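Local coordinates for protein amide synthase (PDB 1L5A) that probably makes amide bonds in vibriobactin biosynthesis, acting as VibH, a free-standing condensation enzyme of nonribosomal peptide synthesis, at residues L3-F8 against P272-N277; R40-T45 against M135-R140; Q74-H79 against P84-Q89; Q92-S97 against V353-S358; A103-H108 against H125-D130. All blocks are in the same frame, centred on the assembly; numbering follows the deposited sequence.

Contact 1: L3-F8 against P272-N277; sequences LAQKPF and PGLMVN
Leu274 sends CG anti to its backbone N (chi1 171°), while Phe8 turns its ring to the side of its own backbone N (chi1 -70°), and the two side chains meet. The contact joins the chain start, running into helix 6-14, to the loop between strands 255-260 and 277-282 of the condensation domain, a fold related to the CoA-dependent acyltransferases. One methyl does nearly all the work. Leu274 CD2 lies 3.6 Å from Phe8 CE1, approaching the ring obliquely. The same methyl is 4.0 Å from Gln5 CG, where the two side chains run past each other in opposite directions. No hydrogen bond crosses the interface, so it is pure packing, and it is buried. Gln5 OE1 accepts from Leu2 N just upstream, and NE2 donates to Ile127 O, which probably helps hold CG alongside the leucine. Next in the loop, Met275 and Val276 both give their backbone N-H to Asp130 OD2, which probably helps fix the loop's course. The Phe8 ring also meets that of His126, their planes about 15° apart. The Ala4 carbonyl O stands 3.5 Å from Leu274 CD2.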
# COMPACT_ATOMS: atom_id res chain seq x y z
N LEU A 3 -0.24 1.77 -23.30
CA LEU A 3 -1.26 0.91 -23.85
C LEU A 3 -2.56 1.69 -24.10
O LEU A 3 -3.16 1.60 -25.17
CB LEU A 3 -1.53 -0.25 -22.90
CG LEU A 3 -2.54 -1.28 -23.39
CD1 LEU A 3 -2.10 -1.88 -24.73
CD2 LEU A 3 -2.70 -2.34 -22.33
N ALA A 4 -2.98 2.48 -23.11
CA ALA A 4 -4.20 3.27 -23.24
C ALA A 4 -4.19 4.26 -24.42
O ALA A 4 -5.26 4.68 -24.89
CB ALA A 4 -4.48 4.01 -21.92
N GLN A 5 -3.00 4.62 -24.91
CA GLN A 5 -2.91 5.55 -26.05
C GLN A 5 -2.91 4.82 -27.40
O GLN A 5 -3.30 5.41 -28.41
CB GLN A 5 -1.63 6.41 -25.97
CG GLN A 5 -1.57 7.34 -24.75
CD GLN A 5 -0.21 8.01 -24.57
OE1 GLN A 5 0.81 7.35 -24.39
NE2 GLN A 5 -0.19 9.34 -24.61
N LYS A 6 -2.48 3.56 -27.41
CA LYS A 6 -2.42 2.78 -28.64
C LYS A 6 -3.74 2.78 -29.47
O LYS A 6 -3.73 3.09 -30.65
CB LYS A 6 -2.02 1.32 -28.34
CG LYS A 6 -0.66 1.14 -27.66
CD LYS A 6 0.47 0.95 -28.67
CE LYS A 6 1.87 0.92 -27.99
NZ LYS A 6 2.15 -0.25 -27.10
N PRO A 7 -4.88 2.43 -28.85
CA PRO A 7 -6.08 2.44 -29.68
C PRO A 7 -6.37 3.77 -30.36
O PRO A 7 -6.86 3.78 -31.49
CB PRO A 7 -7.19 1.96 -28.73
CG PRO A 7 -6.66 2.24 -27.37
CD PRO A 7 -5.18 2.01 -27.47
N PHE A 8 -6.07 4.89 -29.70
CA PHE A 8 -6.32 6.19 -30.33
C PHE A 8 -5.38 6.35 -31.51
O PHE A 8 -5.75 6.83 -32.58
CB PHE A 8 -6.12 7.35 -29.35
CG PHE A 8 -7.19 7.43 -28.29
CD1 PHE A 8 -6.94 6.98 -27.01
CD2 PHE A 8 -8.46 7.88 -28.61
CE1 PHE A 8 -7.96 6.98 -26.04
CE2 PHE A 8 -9.48 7.89 -27.65
CZ PHE A 8 -9.23 7.43 -26.36
N PRO A 272 -2.28 16.19 -15.72
CA PRO A 272 -3.28 16.13 -16.78
C PRO A 272 -2.75 15.17 -17.85
O PRO A 272 -1.57 15.20 -18.18
CB PRO A 272 -3.34 17.57 -17.26
CG PRO A 272 -3.10 18.36 -15.98
CD PRO A 272 -1.94 17.58 -15.38
N GLY A 273 -3.62 14.29 -18.34
CA GLY A 273 -3.21 13.34 -19.36
C GLY A 273 -4.31 12.34 -19.66
O GLY A 273 -5.47 12.55 -19.31
N LEU A 274 -3.95 11.22 -20.29
CA LEU A 274 -4.91 10.18 -20.61
C LEU A 274 -4.80 9.02 -19.62
O LEU A 274 -3.81 8.28 -19.60
CB LEU A 274 -4.70 9.65 -22.03
CG LEU A 274 -5.52 8.40 -22.36
CD1 LEU A 274 -6.99 8.67 -22.02
CD2 LEU A 274 -5.36 8.01 -23.83
N MET A 275 -5.83 8.84 -18.81
CA MET A 275 -5.78 7.74 -17.87
C MET A 275 -7.11 6.99 -17.72
O MET A 275 -7.13 5.88 -17.21
CB MET A 275 -5.32 8.24 -16.48
CG MET A 275 -3.87 8.71 -16.42
SD MET A 275 -3.62 10.49 -16.73
CE MET A 275 -1.83 10.54 -16.73
N VAL A 276 -8.20 7.61 -18.16
CA VAL A 276 -9.51 7.00 -18.02
C VAL A 276 -9.54 5.58 -18.61
O VAL A 276 -8.92 5.29 -19.63
CB VAL A 276 -10.62 7.92 -18.66
CG1 VAL A 276 -10.48 7.99 -20.19
CG2 VAL A 276 -11.96 7.43 -18.28
N ASN A 277 -10.26 4.69 -17.93
CA ASN A 277 -10.33 3.29 -18.35
C ASN A 277 -11.78 2.85 -18.32
O ASN A 277 -12.51 3.10 -17.34
CB ASN A 277 -9.48 2.46 -17.39
CG ASN A 277 -9.27 1.03 -17.85
OD1 ASN A 277 -9.25 0.74 -19.04
ND2 ASN A 277 -9.05 0.12 -16.89

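Contact 2: R40-T45 against M135-R140; sequences RALHLT and MLFEQR
Thr45 and Leu42 of helix 35-47 meet Phe137 and Arg140 of helix 131-150. Thr45 CG2, anti to the backbone N, enters between two residues one turn apart: it lies 3.7 Å from Phe137 CD1 and also 3.7 Å from Arg140 CB. Leu42 CD1 reaches the edge of the Phe137 ring, near its plane, at 3.6 Å from CZ. The Phe137 side chain has CG anti to its backbone N (chi1 159°), which carries the ring across to the other helix. The axes of the two short segments approach to 9.9 Å, and their directions differ by 136°, about midway between perpendicular and antiparallel. Thr45 OG1 turns back to its own helix and donates to Ala41 O at 3.0 Å, an oxygen that also takes the Thr45 N-H. Further out, the Arg140 guanidinium forms a salt bridge with Glu48 and hydrogen bonds with Gln143 and the Thr155 carbonyl. With the hydroxyl and the guanidinium satisfied by these partners, methyls and CH2 groups make the join, and no hydrogen bond spans these segments.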
# COMPACT_ATOMS: atom_id res chain seq x y z
N ARG A 40 -1.57 35.42 -18.96
CA ARG A 40 -0.42 34.93 -18.22
C ARG A 40 -0.85 33.62 -17.54
O ARG A 40 -0.14 32.61 -17.59
CB ARG A 40 -0.02 35.95 -17.15
CG ARG A 40 1.06 35.48 -16.20
CD ARG A 40 2.40 35.37 -16.89
NE ARG A 40 3.47 35.06 -15.95
CZ ARG A 40 4.67 34.62 -16.32
NH1 ARG A 40 4.94 34.43 -17.61
NH2 ARG A 40 5.59 34.37 -15.41
N ALA A 41 -2.01 33.66 -16.89
CA ALA A 41 -2.55 32.48 -16.23
C ALA A 41 -2.61 31.30 -17.20
O ALA A 41 -2.18 30.20 -16.84
CB ALA A 41 -3.93 32.77 -15.68
N LEU A 42 -3.14 31.52 -18.42
CA LEU A 42 -3.24 30.42 -19.38
C LEU A 42 -1.85 29.94 -19.78
O LEU A 42 -1.62 28.74 -19.87
CB LEU A 42 -4.05 30.84 -20.61
CG LEU A 42 -4.15 29.86 -21.79
CD1 LEU A 42 -4.87 28.60 -21.39
CD2 LEU A 42 -4.89 30.51 -22.92
N HIS A 43 -0.93 30.87 -20.01
CA HIS A 43 0.46 30.54 -20.37
C HIS A 43 1.12 29.73 -19.25
O HIS A 43 1.92 28.82 -19.50
CB HIS A 43 1.26 31.82 -20.60
CG HIS A 43 2.74 31.59 -20.66
ND1 HIS A 43 3.40 31.32 -21.84
CD2 HIS A 43 3.68 31.57 -19.69
CE1 HIS A 43 4.68 31.13 -21.59
NE2 HIS A 43 4.88 31.28 -20.29
N LEU A 44 0.84 30.10 -18.01
CA LEU A 44 1.40 29.37 -16.88
C LEU A 44 0.80 27.96 -16.81
O LEU A 44 1.53 26.96 -16.72
CB LEU A 44 1.13 30.12 -15.56
CG LEU A 44 1.96 31.39 -15.31
CD1 LEU A 44 1.56 31.98 -13.97
CD2 LEU A 44 3.45 31.06 -15.31
N THR A 45 -0.53 27.86 -16.86
CA THR A 45 -1.16 26.56 -16.78
C THR A 45 -0.61 25.56 -17.79
O THR A 45 -0.25 24.43 -17.43
CB THR A 45 -2.65 26.65 -16.98
OG1 THR A 45 -3.21 27.50 -15.98
CG2 THR A 45 -3.27 25.28 -16.88
N MET A 135 -10.73 19.09 -16.97
CA MET A 135 -11.14 19.90 -15.84
C MET A 135 -9.93 20.29 -14.99
O MET A 135 -9.90 21.40 -14.47
CB MET A 135 -12.25 19.22 -15.02
CG MET A 135 -11.84 18.31 -13.92
SD MET A 135 -11.30 19.15 -12.42
CE MET A 135 -10.46 17.72 -11.72
N LEU A 136 -8.94 19.40 -14.87
CA LEU A 136 -7.74 19.75 -14.12
C LEU A 136 -7.12 20.98 -14.77
O LEU A 136 -6.70 21.90 -14.09
CB LEU A 136 -6.71 18.61 -14.13
CG LEU A 136 -6.90 17.43 -13.18
CD1 LEU A 136 -5.79 16.43 -13.39
CD2 LEU A 136 -6.91 17.91 -11.72
N PHE A 137 -7.07 20.99 -16.10
CA PHE A 137 -6.53 22.12 -16.83
C PHE A 137 -7.34 23.39 -16.53
O PHE A 137 -6.80 24.49 -16.42
CB PHE A 137 -6.56 21.84 -18.34
CG PHE A 137 -6.50 23.08 -19.19
CD1 PHE A 137 -5.27 23.65 -19.54
CD2 PHE A 137 -7.67 23.69 -19.66
CE1 PHE A 137 -5.21 24.80 -20.36
CE2 PHE A 137 -7.62 24.84 -20.48
CZ PHE A 137 -6.39 25.40 -20.83
N GLU A 138 -8.65 23.24 -16.38
CA GLU A 138 -9.52 24.38 -16.13
C GLU A 138 -9.35 24.93 -14.74
O GLU A 138 -9.26 26.14 -14.56
CB GLU A 138 -10.99 24.01 -16.41
CG GLU A 138 -11.18 23.55 -17.87
CD GLU A 138 -12.56 23.02 -18.16
OE1 GLU A 138 -13.19 22.45 -17.24
OE2 GLU A 138 -13.01 23.17 -19.33
N GLN A 139 -9.30 24.05 -13.76
CA GLN A 139 -9.14 24.47 -12.38
C GLN A 139 -7.77 25.15 -12.19
O GLN A 139 -7.65 26.17 -11.49
CB GLN A 139 -9.30 23.27 -11.44
CG GLN A 139 -10.72 22.66 -11.43
CD GLN A 139 -11.80 23.70 -11.12
OE1 GLN A 139 -11.73 24.41 -10.12
NE2 GLN A 139 -12.80 23.79 -12.00
N ARG A 140 -6.75 24.61 -12.83
CA ARG A 140 -5.43 25.19 -12.73
C ARG A 140 -5.47 26.61 -13.34
O ARG A 140 -4.94 27.57 -12.78
CB ARG A 140 -4.42 24.31 -13.47
CG ARG A 140 -2.97 24.67 -13.21
CD ARG A 140 -2.69 24.79 -11.73
NE ARG A 140 -1.30 25.12 -11.47
CZ ARG A 140 -0.83 25.64 -10.34
NH1 ARG A 140 -1.64 25.90 -9.34
NH2 ARG A 140 0.46 25.92 -10.23

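Contact 3: Q74-H79 against P84-Q89; sequences QDLSIH and PLAWRQ
A reciprocal amide pair, Gln74 with Gln89, ties the end of an outer strand to the helix that follows it, within the beta-alpha-beta unit of strand 72-75, helix 82-94 and strand 107-114. The extended side chains come from opposite directions. Gln89 NE2 donates to Gln74 OE1 at 3.1 Å (168° at the hydrogen), and Gln74 NE2 returns a bond of 3.1 Å to Gln89 OE1 (171°). Each acceptor lies close to the amide plane of its donor, yet the two amides are twisted 47° apart, so the ring of bonds is not flat. Two bonds of this kind hold each amide against rotation about its last torsion. Beside the amide pair the contact is apolar: Leu76 CD1 sits 4.0 Å from Ala86 CB and 4.2 Å from Leu85 CB. The strand is followed by a type I turn from Leu76 to His79. Overlapping its start, Asp75 OD1 accepts from Ser77 N at 3.2 Å in an Asx turn. Tyr111 of the adjoining strand 107-114 touches Gln74, Leu76, Ala86 and Gln89, lining the layer between sheet and helix.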
# COMPACT_ATOMS: atom_id res chain seq x y z
N GLN A 74 -6.17 37.37 -29.45
CA GLN A 74 -6.64 38.41 -30.35
C GLN A 74 -7.63 39.32 -29.65
O GLN A 74 -8.59 38.86 -29.03
CB GLN A 74 -7.28 37.79 -31.61
CG GLN A 74 -6.28 37.20 -32.60
CD GLN A 74 -6.95 36.49 -33.78
OE1 GLN A 74 -7.79 37.07 -34.49
NE2 GLN A 74 -6.59 35.23 -33.99
N ASP A 75 -7.36 40.62 -29.73
CA ASP A 75 -8.25 41.63 -29.16
C ASP A 75 -9.19 41.94 -30.32
O ASP A 75 -8.76 42.48 -31.35
CB ASP A 75 -7.47 42.90 -28.79
CG ASP A 75 -8.30 43.87 -27.99
OD1 ASP A 75 -9.50 43.97 -28.28
OD2 ASP A 75 -7.75 44.54 -27.09
N LEU A 76 -10.46 41.59 -30.18
CA LEU A 76 -11.41 41.82 -31.25
C LEU A 76 -12.41 42.87 -30.89
O LEU A 76 -13.29 43.18 -31.70
CB LEU A 76 -12.15 40.53 -31.57
CG LEU A 76 -11.33 39.38 -32.12
CD1 LEU A 76 -12.24 38.19 -32.38
CD2 LEU A 76 -10.67 39.81 -33.40
N SER A 77 -12.28 43.43 -29.68
CA SER A 77 -13.20 44.46 -29.20
C SER A 77 -13.36 45.63 -30.17
O SER A 77 -14.29 46.43 -30.06
CB SER A 77 -12.76 44.97 -27.82
OG SER A 77 -11.42 45.43 -27.80
N ILE A 78 -12.46 45.70 -31.15
CA ILE A 78 -12.48 46.75 -32.16
C ILE A 78 -13.53 46.50 -33.23
O ILE A 78 -14.17 47.44 -33.70
CB ILE A 78 -11.12 46.84 -32.87
CG1 ILE A 78 -10.05 46.12 -32.04
CG2 ILE A 78 -10.77 48.31 -33.10
CD1 ILE A 78 -8.68 46.05 -32.70
N HIS A 79 -13.70 45.24 -33.62
CA HIS A 79 -14.66 44.86 -34.67
C HIS A 79 -16.07 44.68 -34.14
O HIS A 79 -16.27 44.37 -32.97
CB HIS A 79 -14.19 43.58 -35.34
CG HIS A 79 -12.71 43.53 -35.56
ND1 HIS A 79 -12.04 44.45 -36.34
CD2 HIS A 79 -11.77 42.70 -35.05
CE1 HIS A 79 -10.75 44.19 -36.30
NE2 HIS A 79 -10.55 43.14 -35.53
N PRO A 84 -18.61 36.55 -34.32
CA PRO A 84 -18.53 35.71 -35.52
C PRO A 84 -17.09 35.52 -35.97
O PRO A 84 -16.71 34.45 -36.48
CB PRO A 84 -19.37 36.49 -36.52
CG PRO A 84 -20.47 37.00 -35.66
CD PRO A 84 -19.72 37.51 -34.44
N LEU A 85 -16.27 36.54 -35.77
CA LEU A 85 -14.88 36.43 -36.19
C LEU A 85 -14.18 35.35 -35.34
O LEU A 85 -13.45 34.51 -35.87
CB LEU A 85 -14.17 37.77 -36.04
CG LEU A 85 -13.15 38.11 -37.14
CD1 LEU A 85 -12.30 36.86 -37.50
CD2 LEU A 85 -13.91 38.62 -38.39
N ALA A 86 -14.42 35.38 -34.03
CA ALA A 86 -13.81 34.41 -33.14
C ALA A 86 -14.29 32.99 -33.49
O ALA A 86 -13.46 32.09 -33.69
CB ALA A 86 -14.14 34.76 -31.68
N TRP A 87 -15.61 32.80 -33.60
CA TRP A 87 -16.13 31.47 -33.93
C TRP A 87 -15.73 30.89 -35.29
O TRP A 87 -15.75 29.68 -35.45
CB TRP A 87 -17.65 31.43 -33.76
CG TRP A 87 -18.01 31.37 -32.31
CD1 TRP A 87 -18.30 32.42 -31.49
CD2 TRP A 87 -18.01 30.21 -31.48
NE1 TRP A 87 -18.48 31.99 -30.20
CE2 TRP A 87 -18.31 30.63 -30.16
CE3 TRP A 87 -17.79 28.84 -31.71
CZ2 TRP A 87 -18.40 29.75 -29.09
CZ3 TRP A 87 -17.88 27.97 -30.65
CH2 TRP A 87 -18.18 28.42 -29.34
N ARG A 88 -15.36 31.72 -36.26
CA ARG A 88 -14.96 31.17 -37.55
C ARG A 88 -13.62 30.49 -37.34
O ARG A 88 -13.34 29.45 -37.93
CB ARG A 88 -14.75 32.25 -38.62
CG ARG A 88 -15.98 32.96 -39.09
CD ARG A 88 -15.60 34.11 -40.02
NE ARG A 88 -16.78 34.84 -40.47
CZ ARG A 88 -16.75 36.03 -41.06
NH1 ARG A 88 -15.58 36.63 -41.28
NH2 ARG A 88 -17.88 36.62 -41.43
N GLN A 89 -12.78 31.09 -36.50
CA GLN A 89 -11.46 30.54 -36.26
C GLN A 89 -11.55 29.33 -35.36
O GLN A 89 -10.72 28.43 -35.44
CB GLN A 89 -10.54 31.60 -35.66
CG GLN A 89 -10.30 32.80 -36.59
CD GLN A 89 -9.30 33.76 -36.02
OE1 GLN A 89 -8.10 33.54 -36.13
NE2 GLN A 89 -9.78 34.82 -35.39

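Contact 4: Q92-S97 against V353-S358; sequences QDLQRS and VLASGS
A classic beta bulge in strand 348-356 receives the last turn of helix 82-94. Leu354 and Ala355 both face Ala24 of the adjoining strand 22-30, and at this irregularity two consecutive residues direct their CB atoms toward the helix, where a regular strand would alternate them. Leu94 uses both. Its two methyls divide the work: CD1 lies 4.1 Å from Leu354 CB, and CD2 lies 4.2 Å from Ala355 CB. The isobutyl group is thus set against both residues of the bulge, and it crosses the Leu354 side chain at about a right angle. In Leu94, CG is anti to the carbonyl carbon (chi1 -76°), which points the branch outward from the helix onto the strand. The interface is small, 105 Å² over both sides, entirely apolar between the two segments, and lies near the surface. Next to Leu94, Asp93 turns to strand 117-125: OD2 makes a salt bridge with Arg123, and OD1 is hydrogen-bonded to Tyr121 OH. These polar bonds lie beside the packing of Leu94 at the end of the helix, just before Gln95 departs from helical backbone angles. Leu354 also touches Trp87 and Ile90 earlier in helix 82-94, and Leu94 reaches Ala24 and Tyr121, so the helix lies over strands 117-125 and 22-30 as well as 348-356, which is an outermost strand of the sheet within this chain.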
# COMPACT_ATOMS: atom_id res chain seq x y z
N GLN A 92 -12.58 26.69 -37.56
CA GLN A 92 -11.47 26.38 -38.44
C GLN A 92 -10.60 25.31 -37.78
O GLN A 92 -10.23 24.32 -38.40
CB GLN A 92 -10.65 27.63 -38.73
CG GLN A 92 -9.43 27.39 -39.59
CD GLN A 92 -9.79 26.76 -40.93
OE1 GLN A 92 -10.53 27.34 -41.72
NE2 GLN A 92 -9.25 25.57 -41.19
N ASP A 93 -10.28 25.49 -36.50
CA ASP A 93 -9.44 24.52 -35.82
C ASP A 93 -10.15 23.17 -35.69
O ASP A 93 -9.54 22.11 -35.83
CB ASP A 93 -8.99 25.04 -34.46
CG ASP A 93 -8.17 24.03 -33.70
OD1 ASP A 93 -8.75 23.34 -32.83
OD2 ASP A 93 -6.95 23.91 -33.96
N LEU A 94 -11.45 23.20 -35.40
CA LEU A 94 -12.21 21.97 -35.30
C LEU A 94 -12.18 21.23 -36.64
O LEU A 94 -12.12 20.01 -36.69
CB LEU A 94 -13.66 22.26 -34.93
CG LEU A 94 -13.83 22.61 -33.46
CD1 LEU A 94 -15.29 22.95 -33.17
CD2 LEU A 94 -13.38 21.43 -32.60
N GLN A 95 -12.19 21.98 -37.74
CA GLN A 95 -12.16 21.37 -39.05
C GLN A 95 -10.74 21.16 -39.56
O GLN A 95 -10.56 20.82 -40.72
CB GLN A 95 -12.91 22.23 -40.07
CG GLN A 95 -14.43 22.11 -40.02
CD GLN A 95 -15.11 22.96 -41.10
OE1 GLN A 95 -14.59 23.11 -42.21
NE2 GLN A 95 -16.30 23.50 -40.78
N ARG A 96 -9.73 21.37 -38.72
CA ARG A 96 -8.37 21.19 -39.22
C ARG A 96 -8.12 19.72 -39.57
O ARG A 96 -8.84 18.83 -39.11
CB ARG A 96 -7.33 21.69 -38.21
CG ARG A 96 -6.75 20.63 -37.29
CD ARG A 96 -7.77 20.16 -36.28
NE ARG A 96 -7.21 19.18 -35.36
CZ ARG A 96 -7.83 18.74 -34.28
NH1 ARG A 96 -9.03 19.20 -33.97
NH2 ARG A 96 -7.25 17.82 -33.51
N SER A 97 -7.10 19.49 -40.40
CA SER A 97 -6.72 18.15 -40.86
C SER A 97 -6.46 17.19 -39.68
O SER A 97 -6.57 15.97 -39.82
CB SER A 97 -5.46 18.24 -41.73
OG SER A 97 -4.32 18.62 -40.97
N VAL A 353 -18.85 22.28 -24.48
CA VAL A 353 -18.13 21.13 -25.02
C VAL A 353 -18.31 21.18 -26.54
O VAL A 353 -19.42 21.01 -27.03
CB VAL A 353 -18.71 19.80 -24.47
CG1 VAL A 353 -18.01 18.62 -25.10
CG2 VAL A 353 -18.56 19.75 -22.95
N LEU A 354 -17.23 21.43 -27.27
CA LEU A 354 -17.27 21.55 -28.73
C LEU A 354 -16.93 20.26 -29.43
O LEU A 354 -17.26 20.08 -30.61
CB LEU A 354 -16.31 22.63 -29.21
CG LEU A 354 -16.60 24.03 -28.71
CD1 LEU A 354 -15.52 24.98 -29.21
CD2 LEU A 354 -17.97 24.46 -29.21
N ALA A 355 -16.22 19.38 -28.72
CA ALA A 355 -15.82 18.08 -29.24
C ALA A 355 -15.48 17.18 -28.06
O ALA A 355 -14.95 17.65 -27.04
CB ALA A 355 -14.62 18.24 -30.16
N SER A 356 -15.80 15.89 -28.18
CA SER A 356 -15.49 14.95 -27.11
C SER A 356 -15.50 13.50 -27.51
O SER A 356 -16.06 12.66 -26.81
CB SER A 356 -16.43 15.14 -25.92
OG SER A 356 -17.76 15.00 -26.34
N GLY A 357 -14.88 13.20 -28.64
CA GLY A 357 -14.81 11.83 -29.08
C GLY A 357 -15.95 11.45 -29.99
O GLY A 357 -16.59 12.30 -30.60
N SER A 358 -16.20 10.15 -30.07
CA SER A 358 -17.25 9.63 -30.92
C SER A 358 -18.24 8.78 -30.14
O SER A 358 -17.86 7.97 -29.28
CB SER A 358 -16.62 8.82 -32.06
OG SER A 358 -15.54 8.04 -31.57

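Contact 5: A103-H108 against H125-D130; sequences APITSH and HHIVLD
Ile105 sets its CG2 methyl against His125 and Val128 of the HHxxxDG signature of condensation domains, which begins on the last residue of strand 117-125 and runs through the loop to helix 131-150. In Ile105, chi1 of -50° sets CG1 beside the backbone N and leaves CG2 anti to it, the branch that points across the contact. This methyl lies 3.5 Å from His125 CB and 3.6 Å from Val128 CG2, the isoleucine crossing both side chains obliquely. His125 offers its CB, then leads its ring away from Ile105, because CG is anti to the backbone N (chi1 -173°). There the ring is pinned: Ile127 N donates to ND1 at 2.9 Å and lies nearly in the ring plane. The loop is further closed by Val128 N bonding to His125 O at 3.0 Å, and Val128 faces the isoleucine: its chi1 (-63°) puts CG2, the methyl that meets Ile105, between the backbone N and the carbonyl carbon. Asp130 occupies the N-cap of the next helix, its OD1 accepting from Gly133 N and making a salt bridge with Arg263, an arrangement consistent with a structural role for this aspartate. No hydrogen bond joins the two segments, whose contact is buried and apolar. Beside Ile105, Thr106 OG1 reaches forward to His108 NE2, two residues on (2.7 Å), a hydrogen bond in which either could be the donor.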
# COMPACT_ATOMS: atom_id res chain seq x y z
N ALA A 103 3.25 16.82 -35.31
CA ALA A 103 2.48 18.05 -35.19
C ALA A 103 2.05 18.39 -33.75
O ALA A 103 2.06 17.54 -32.86
CB ALA A 103 1.27 17.99 -36.10
N PRO A 104 1.66 19.64 -33.50
CA PRO A 104 1.24 20.00 -32.15
C PRO A 104 -0.09 19.33 -31.87
O PRO A 104 -1.00 19.38 -32.70
CB PRO A 104 1.08 21.53 -32.21
CG PRO A 104 1.84 21.94 -33.47
CD PRO A 104 1.60 20.80 -34.41
N ILE A 105 -0.22 18.73 -30.69
CA ILE A 105 -1.46 18.05 -30.33
C ILE A 105 -2.50 18.98 -29.74
O ILE A 105 -3.67 18.63 -29.69
CB ILE A 105 -1.19 16.91 -29.33
CG1 ILE A 105 -0.06 16.02 -29.83
CG2 ILE A 105 -2.42 16.05 -29.17
CD1 ILE A 105 -0.33 15.32 -31.12
N THR A 106 -2.10 20.15 -29.28
CA THR A 106 -3.12 21.04 -28.72
C THR A 106 -3.14 22.41 -29.37
O THR A 106 -2.25 22.76 -30.13
CB THR A 106 -2.96 21.22 -27.19
OG1 THR A 106 -1.90 22.15 -26.92
CG2 THR A 106 -2.66 19.89 -26.53
N SER A 107 -4.17 23.18 -29.06
CA SER A 107 -4.33 24.53 -29.59
C SER A 107 -4.94 25.38 -28.48
O SER A 107 -5.78 24.91 -27.72
CB SER A 107 -5.24 24.51 -30.82
OG SER A 107 -5.29 25.77 -31.47
N HIS A 108 -4.50 26.64 -28.39
CA HIS A 108 -5.01 27.55 -27.37
C HIS A 108 -5.28 28.91 -27.98
O HIS A 108 -4.37 29.58 -28.47
CB HIS A 108 -3.99 27.65 -26.22
CG HIS A 108 -3.56 26.31 -25.72
ND1 HIS A 108 -4.29 25.59 -24.79
CD2 HIS A 108 -2.57 25.49 -26.13
CE1 HIS A 108 -3.76 24.39 -24.66
NE2 HIS A 108 -2.72 24.30 -25.47
N HIS A 125 -6.08 16.38 -28.44
CA HIS A 125 -6.50 15.10 -28.97
C HIS A 125 -6.68 14.17 -27.77
O HIS A 125 -5.94 14.25 -26.79
CB HIS A 125 -5.44 14.55 -29.91
CG HIS A 125 -5.86 13.32 -30.63
ND1 HIS A 125 -5.92 12.09 -30.02
CD2 HIS A 125 -6.26 13.13 -31.91
CE1 HIS A 125 -6.34 11.19 -30.89
NE2 HIS A 125 -6.56 11.80 -32.04
N HIS A 126 -7.68 13.31 -27.83
CA HIS A 126 -7.93 12.39 -26.73
C HIS A 126 -6.70 11.56 -26.31
O HIS A 126 -6.68 10.99 -25.22
CB HIS A 126 -9.05 11.45 -27.12
CG HIS A 126 -10.21 11.47 -26.18
ND1 HIS A 126 -10.20 10.79 -24.98
CD2 HIS A 126 -11.39 12.12 -26.25
CE1 HIS A 126 -11.34 11.02 -24.35
NE2 HIS A 126 -12.07 11.83 -25.09
N ILE A 127 -5.70 11.49 -27.18
CA ILE A 127 -4.51 10.71 -26.90
C ILE A 127 -3.57 11.33 -25.85
O ILE A 127 -2.64 10.67 -25.39
CB ILE A 127 -3.73 10.42 -28.22
CG1 ILE A 127 -2.80 9.23 -28.03
CG2 ILE A 127 -2.90 11.62 -28.64
CD1 ILE A 127 -2.27 8.73 -29.33
N VAL A 128 -3.79 12.59 -25.49
CA VAL A 128 -2.98 13.24 -24.45
C VAL A 128 -3.86 13.88 -23.37
O VAL A 128 -3.33 14.50 -22.44
CB VAL A 128 -2.03 14.34 -24.99
CG1 VAL A 128 -1.00 13.72 -25.96
CG2 VAL A 128 -2.84 15.43 -25.64
N LEU A 129 -5.17 13.70 -23.46
CA LEU A 129 -6.08 14.28 -22.49
C LEU A 129 -7.47 13.64 -22.49
O LEU A 129 -8.03 13.36 -23.55
CB LEU A 129 -6.24 15.78 -22.79
CG LEU A 129 -6.77 16.63 -21.62
CD1 LEU A 129 -5.65 16.78 -20.57
CD2 LEU A 129 -7.23 18.02 -22.13
N ASP A 130 -8.01 13.40 -21.29
CA ASP A 130 -9.35 12.86 -21.14
C ASP A 130 -10.20 13.91 -20.43
O ASP A 130 -9.76 15.05 -20.26
CB ASP A 130 -9.37 11.54 -20.34
CG ASP A 130 -8.61 11.62 -19.01
OD1 ASP A 130 -8.67 12.67 -18.33
OD2 ASP A 130 -7.96 10.60 -18.65

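Overall arrangement
All five contacts fall within one condensation domain. Contacts 3, 4 and 5 reach the same five-stranded mixed sheet; contacts 3 and 4 also share helix 82-94, and their centres are about 19 Å apart. Contacts 4 and 5 are the closest pair, about 11 Å between centres. Contact 5 is about 12 Å from contact 1 and directly joined to it, so the HHxxxDG loop is held by the chain start and by the loop 272-277. Contact 2, about 21 Å from contact 1, touches it through Leu136 and Pro272. Contact 1 spans the longest stretch of sequence and encloses contacts 2, 3 and 5, whereas contact 4 crosses it, interlocking distant parts of the chain.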